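Local coordinates for protein type III secretion system effector HopBA1 (PDB 5T09) that acts as a bacterial virulence effector that the Arabidopsis resistance protein RBA1 recognizes, enhancing RBA1 self-association and so triggering plant cell death, at residues F194-T199 and E228-I232; N48-D54 and S185-A191. All blocks are in the same frame, centred on the assembly; numbering follows the deposited sequence.

Interaction 1 (F194-T199 and E228-I232); sequences FSNSKT and EHSHI
His231 reaches across to the backbone of Ser197 and Lys198 with the far side of its imidazole. Its CB and CG stay clear of 194-199; CG lies anti to the carbonyl carbon (chi1 -62°), which swings the ring toward Ser197 and Lys198. His231 CE1 comes to 3.1 Å from Ser197 O. At the tip, His231 NE2 donates a short hydrogen bond of 2.6 Å to Lys198 O, which sits at the ring edge, 20° out of its plane. The other ring nitrogen, ND1, accepts a hydrogen bond from the backbone N of Val210, so both nitrogens are used and the rotation of the ring is fixed. Beside it, Lys198 N donates to Glu228 O at 3.1 Å, from above the carbonyl plane, and Ser197 N adds a weak, bent bond to the same oxygen. The CB atoms of Lys198 and Glu228 touch at 3.5 Å, where the two side chains cross at about a right angle. At the other end Ser195 CB sits over the centre of one face of the His229 ring, a CH-pi contact of 4.0 Å to the centroid. The contact thus joins two loops, one following strand 184-190 and one leading into strand 232-235; Ser197 and His231 rest against strand 209-214.

Interaction 2 (N48-D54 and S185-A191); sequences NLVYIGD and SIVWGGA
Ile52 and Trp188 meet in the tightly packed C-terminal half of two neighbouring parallel strands, 49-54 and 185-190. Seven backbone hydrogen bonds join the segments, from Ser185 N to Asn48 O at the start to Ala191 N on Asp54 O at the finish; the shortest, 2.6 Å from Asp54 N to Gly189 O, is practically straight at 179°. On the face carrying Val50, Ile52, Ile186 and Trp188, Ile52 CD1 presses on Ile186 CG2 at 3.5 Å, while Ile52 CG2 lies 3.8 Å from Trp188 CD1. Trp188 sends CG anti to its backbone N (chi1 180°), which carries the pyrrole edge across to strand 49-54. There Trp188 NE1 donates to Asp54 OD1 at 3.0 Å, within the indole plane but from above the carboxylate, whose plane stands 82° from the ring. Asp54 OD2 is hydrogen-bonded to His56, so this buried carboxylate has a partner on each oxygen. On the other face, Tyr51 runs alongside Val187, with Tyr51 CD1 3.6 Å from Val187 CB, and its hydroxyl bonds to Arg206 O. The packing is looser where the strands begin: among apolar side chains Leu49 CD1 comes to 4.1 Å from Val187 CG2, Val50 CB is 4.2 Å from Ile186 CG1, and the exposed Asn48 contributes a carbonyl while its CB points away from strand 185-190. Strands 77-82 and 209-214 flank the pair, and helix 60-74 packs over the Ile52 and Trp188 face. The chain between them forms several helices and strands 77-82 and 136-141; neighbouring parallel strands with helices packed on them fit the alpha-beta, parallel-core, EreA/ChaN-like fold.

In the fold
Interaction 2 lies in the core, near the centre of the chain, whereas interaction 1 is partly buried and further out; the centres of the two contacts are about 12 Å apart. Interaction 2 relies on regular strand pairing and apolar packing; interaction 1 joins loops without regular structure through irregular backbone bonds and histidine rings. Segment 194-199 follows soon after segment 185-191, and Phe194 bridges the two contacts: its ring packs on the backbone of Ile52, Gly53 and Gly189 and meets the Tyr51 ring. Both interactions also border strand 209-214. The side chains of Ser197 and Tyr51 each lie about 7 Å from the potassium ion bound by Asp200, Pro202 and Met205.

Interaction 1 (F194-T199 and E228-I232)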
loop_
_atom_site.group_PDB
_atom_site.type_symbol
_atom_site.label_atom_id
_atom_site.label_comp_id
_atom_site.label_asym_id
_atom_site.label_seq_id
_atom_site.Cartn_x
_atom_site.Cartn_y
_atom_site.Cartn_z
ATOM N N PHE A 194 -3.296 -1.232 -9.123
ATOM C CA PHE A 194 -2.181 -0.459 -9.655
ATOM C C PHE A 194 -1.647 -1.028 -10.967
ATOM O O PHE A 194 -0.507 -0.739 -11.343
ATOM C CB PHE A 194 -1.057 -0.388 -8.622
ATOM C CG PHE A 194 -1.505 0.063 -7.260
ATOM C CD1 PHE A 194 -2.588 0.915 -7.109
ATOM C CD2 PHE A 194 -0.837 -0.363 -6.125
ATOM C CE1 PHE A 194 -2.996 1.325 -5.855
ATOM C CE2 PHE A 194 -1.236 0.051 -4.870
ATOM C CZ PHE A 194 -2.316 0.891 -4.731
ATOM N N SER A 195 -2.438 -1.835 -11.669
ATOM C CA SER A 195 -1.996 -2.379 -12.943
ATOM C C SER A 195 -1.928 -1.278 -14.000
ATOM O O SER A 195 -2.502 -0.198 -13.849
ATOM C CB SER A 195 -2.936 -3.490 -13.408
ATOM O OG SER A 195 -4.240 -2.989 -13.638
ATOM N N ASN A 196 -1.206 -1.569 -15.083
ATOM C CA ASN A 196 -1.042 -0.640 -16.200
ATOM C C ASN A 196 -0.684 0.758 -15.699
ATOM O O ASN A 196 -1.255 1.766 -16.122
ATOM C CB ASN A 196 -2.302 -0.604 -17.068
ATOM C CG ASN A 196 -2.610 -1.945 -17.707
ATOM O OD1 ASN A 196 -1.901 -2.391 -18.608
ATOM N ND2 ASN A 196 -3.676 -2.590 -17.249
ATOM N N SER A 197 0.287 0.813 -14.789
ATOM C CA SER A 197 0.658 2.047 -14.108
ATOM C C SER A 197 2.015 2.589 -14.534
ATOM O O SER A 197 2.460 3.600 -13.981
ATOM C CB SER A 197 0.661 1.826 -12.591
ATOM O OG SER A 197 1.638 0.865 -12.225
ATOM N N LYS A 198 2.684 1.952 -15.497
ATOM C CA LYS A 198 4.048 2.346 -15.833
ATOM C C LYS A 198 4.105 3.790 -16.312
ATOM O O LYS A 198 4.915 4.587 -15.827
ATOM C CB LYS A 198 4.619 1.410 -16.897
ATOM C CG LYS A 198 6.056 1.734 -17.291
ATOM C CD LYS A 198 6.579 0.781 -18.350
ATOM C CE LYS A 198 8.005 1.129 -18.746
ATOM N NZ LYS A 198 8.494 0.300 -19.883
ATOM N N THR A 199 3.245 4.147 -17.265
ATOM C CA THR A 199 3.359 5.452 -17.910
ATOM C C THR A 199 2.959 6.579 -16.964
ATOM O O THR A 199 3.680 7.575 -16.833
ATOM C CB THR A 199 2.506 5.482 -19.179
ATOM O OG1 THR A 199 1.125 5.307 -18.839
ATOM C CG2 THR A 199 2.933 4.374 -20.135
ATOM N N GLU A 228 3.746 -3.638 -17.522
ATOM C CA GLU A 228 3.607 -2.245 -17.111
ATOM C C GLU A 228 2.712 -2.094 -15.882
ATOM O O GLU A 228 2.059 -1.063 -15.706
ATOM C CB GLU A 228 3.071 -1.397 -18.266
ATOM C CG GLU A 228 1.804 -1.935 -18.916
ATOM C CD GLU A 228 1.199 -0.954 -19.907
ATOM O OE1 GLU A 228 1.366 0.270 -19.720
ATOM O OE2 GLU A 228 0.557 -1.410 -20.877
ATOM N N HIS A 229 2.679 -3.109 -15.019
ATOM C CA HIS A 229 1.849 -3.071 -13.821
ATOM C C HIS A 229 2.593 -2.536 -12.602
ATOM O O HIS A 229 1.994 -2.416 -11.529
ATOM C CB HIS A 229 1.295 -4.470 -13.526
ATOM C CG HIS A 229 0.469 -5.039 -14.639
ATOM N ND1 HIS A 229 0.301 -4.396 -15.847
ATOM C CD2 HIS A 229 -0.237 -6.192 -14.727
ATOM C CE1 HIS A 229 -0.471 -5.127 -16.630
ATOM N NE2 HIS A 229 -0.811 -6.222 -15.975
ATOM N N SER A 230 3.873 -2.205 -12.742
ATOM C CA SER A 230 4.652 -1.586 -11.675
ATOM C C SER A 230 5.927 -1.040 -12.300
ATOM O O SER A 230 6.270 -1.369 -13.439
ATOM C CB SER A 230 4.981 -2.575 -10.557
ATOM O OG SER A 230 5.883 -3.573 -11.018
ATOM N N HIS A 231 6.631 -0.206 -11.539
ATOM C CA HIS A 231 7.903 0.350 -11.981
ATOM C C HIS A 231 9.107 -0.414 -11.448
ATOM O O HIS A 231 10.095 -0.576 -12.170
ATOM C CB HIS A 231 8.012 1.816 -11.563
ATOM C CG HIS A 231 6.971 2.698 -12.177
ATOM N ND1 HIS A 231 5.790 3.010 -11.539
ATOM C CD2 HIS A 231 6.928 3.328 -13.375
ATOM C CE1 HIS A 231 5.068 3.801 -12.313
ATOM N NE2 HIS A 231 5.735 4.007 -13.435
ATOM N N ILE A 232 9.062 -0.875 -10.198
ATOM C CA ILE A 232 10.143 -1.673 -9.632
ATOM C C ILE A 232 9.545 -2.856 -8.886
ATOM O O ILE A 232 8.442 -2.779 -8.335
ATOM C CB ILE A 232 11.063 -0.852 -8.696
ATOM C CG1 ILE A 232 10.279 -0.257 -7.524
ATOM C CG2 ILE A 232 11.768 0.246 -9.484
ATOM C CD1 ILE A 232 11.171 0.275 -6.416
#

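Interaction 2 (N48-D54 and S185-A191)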
loop_
_atom_site.group_PDB
_atom_site.type_symbol
_atom_site.label_atom_id
_atom_site.label_comp_id
_atom_site.label_asym_id
_atom_site.label_seq_id
_atom_site.Cartn_x
_atom_site.Cartn_y
_atom_site.Cartn_z
ATOM N N ASN A 48 7.628 11.843 -4.565
ATOM C CA ASN A 48 6.649 12.388 -3.634
ATOM C C ASN A 48 5.509 11.420 -3.355
ATOM O O ASN A 48 4.819 11.574 -2.341
ATOM C CB ASN A 48 6.071 13.700 -4.171
ATOM C CG ASN A 48 7.057 14.845 -4.096
ATOM O OD1 ASN A 48 7.935 14.866 -3.233
ATOM N ND2 ASN A 48 6.916 15.811 -5.000
ATOM N N LEU A 49 5.296 10.430 -4.221
ATOM C CA LEU A 49 4.205 9.483 -4.049
ATOM C C LEU A 49 4.664 8.105 -4.494
ATOM O O LEU A 49 5.158 7.941 -5.615
ATOM C CB LEU A 49 2.966 9.917 -4.842
ATOM C CG LEU A 49 1.742 9.003 -4.751
ATOM C CD1 LEU A 49 1.246 8.896 -3.321
ATOM C CD2 LEU A 49 0.635 9.511 -5.658
ATOM N N VAL A 50 4.501 7.126 -3.607
ATOM C CA VAL A 50 4.838 5.734 -3.875
ATOM C C VAL A 50 3.610 4.884 -3.591
ATOM O O VAL A 50 2.923 5.088 -2.585
ATOM C CB VAL A 50 6.032 5.259 -3.018
ATOM C CG1 VAL A 50 6.251 3.756 -3.168
ATOM C CG2 VAL A 50 7.295 6.024 -3.399
ATOM N N TYR A 51 3.336 3.933 -4.477
ATOM C CA TYR A 51 2.280 2.949 -4.278
ATOM C C TYR A 51 2.911 1.607 -3.945
ATOM O O TYR A 51 3.795 1.138 -4.671
ATOM C CB TYR A 51 1.405 2.815 -5.525
ATOM C CG TYR A 51 0.589 4.042 -5.859
ATOM C CD1 TYR A 51 -0.673 4.227 -5.315
ATOM C CD2 TYR A 51 1.079 5.012 -6.720
ATOM C CE1 TYR A 51 -1.428 5.345 -5.623
ATOM C CE2 TYR A 51 0.336 6.133 -7.030
ATOM C CZ TYR A 51 -0.916 6.295 -6.478
ATOM O OH TYR A 51 -1.659 7.406 -6.784
ATOM N N ILE A 52 2.457 0.993 -2.857
ATOM C CA ILE A 52 2.877 -0.351 -2.475
ATOM C C ILE A 52 1.743 -1.297 -2.838
ATOM O O ILE A 52 0.681 -1.279 -2.207
ATOM C CB ILE A 52 3.223 -0.443 -0.983
ATOM C CG1 ILE A 52 4.411 0.464 -0.653
ATOM C CG2 ILE A 52 3.538 -1.895 -0.595
ATOM C CD1 ILE A 52 4.737 0.535 0.830
ATOM N N GLY A 53 1.964 -2.128 -3.855
ATOM C CA GLY A 53 0.953 -3.069 -4.287
ATOM C C GLY A 53 0.878 -4.261 -3.358
ATOM O O GLY A 53 1.770 -5.115 -3.357
ATOM N N ASP A 54 -0.176 -4.329 -2.553
ATOM C CA ASP A 54 -0.286 -5.386 -1.562
ATOM C C ASP A 54 -0.688 -6.698 -2.216
ATOM O O ASP A 54 -1.464 -6.723 -3.176
ATOM C CB ASP A 54 -1.310 -5.023 -0.489
ATOM C CG ASP A 54 -1.164 -5.872 0.752
ATOM O OD1 ASP A 54 -0.024 -5.982 1.257
ATOM O OD2 ASP A 54 -2.177 -6.441 1.212
ATOM N N SER A 185 4.015 10.896 0.549
ATOM C CA SER A 185 2.995 9.958 0.992
ATOM C C SER A 185 3.207 8.607 0.325
ATOM O O SER A 185 3.770 8.515 -0.769
ATOM C CB SER A 185 1.584 10.472 0.670
ATOM O OG SER A 185 0.601 9.593 1.179
ATOM N N ILE A 186 2.760 7.558 1.010
ATOM C CA ILE A 186 2.705 6.212 0.455
ATOM C C ILE A 186 1.257 5.754 0.496
ATOM O O ILE A 186 0.571 5.935 1.510
ATOM C CB ILE A 186 3.609 5.234 1.229
ATOM C CG1 ILE A 186 5.076 5.616 1.041
ATOM C CG2 ILE A 186 3.365 3.791 0.771
ATOM C CD1 ILE A 186 6.030 4.877 1.952
ATOM N N VAL A 187 0.795 5.172 -0.607
ATOM C CA VAL A 187 -0.519 4.548 -0.691
ATOM C C VAL A 187 -0.313 3.042 -0.757
ATOM O O VAL A 187 0.398 2.544 -1.638
ATOM C CB VAL A 187 -1.311 5.057 -1.908
ATOM C CG1 VAL A 187 -2.554 4.209 -2.151
ATOM C CG2 VAL A 187 -1.690 6.512 -1.707
ATOM N N TRP A 188 -0.939 2.324 0.172
ATOM C CA TRP A 188 -0.755 0.886 0.335
ATOM C C TRP A 188 -2.107 0.219 0.124
ATOM O O TRP A 188 -3.037 0.423 0.912
ATOM C CB TRP A 188 -0.181 0.582 1.719
ATOM C CG TRP A 188 0.053 -0.866 2.019
ATOM C CD1 TRP A 188 0.100 -1.902 1.134
ATOM C CD2 TRP A 188 0.280 -1.432 3.312
ATOM N NE1 TRP A 188 0.346 -3.081 1.799
ATOM C CE2 TRP A 188 0.460 -2.817 3.139
ATOM C CE3 TRP A 188 0.350 -0.899 4.603
ATOM C CZ2 TRP A 188 0.700 -3.677 4.210
ATOM C CZ3 TRP A 188 0.590 -1.751 5.661
ATOM C CH2 TRP A 188 0.758 -3.125 5.460
ATOM N N GLY A 189 -2.217 -0.560 -0.948
ATOM C CA GLY A 189 -3.471 -1.199 -1.300
ATOM C C GLY A 189 -3.222 -2.333 -2.266
ATOM O O GLY A 189 -2.107 -2.530 -2.757
ATOM N N GLY A 190 -4.290 -3.080 -2.539
ATOM C CA GLY A 190 -4.201 -4.248 -3.397
ATOM C C GLY A 190 -3.546 -3.970 -4.733
ATOM O O GLY A 190 -3.937 -3.039 -5.444
ATOM N N ALA A 191 -2.561 -4.798 -5.091
ATOM C CA ALA A 191 -1.770 -4.559 -6.294
ATOM C C ALA A 191 -2.628 -4.547 -7.553
ATOM O O ALA A 191 -2.275 -3.880 -8.533
ATOM C CB ALA A 191 -0.674 -5.618 -6.413
#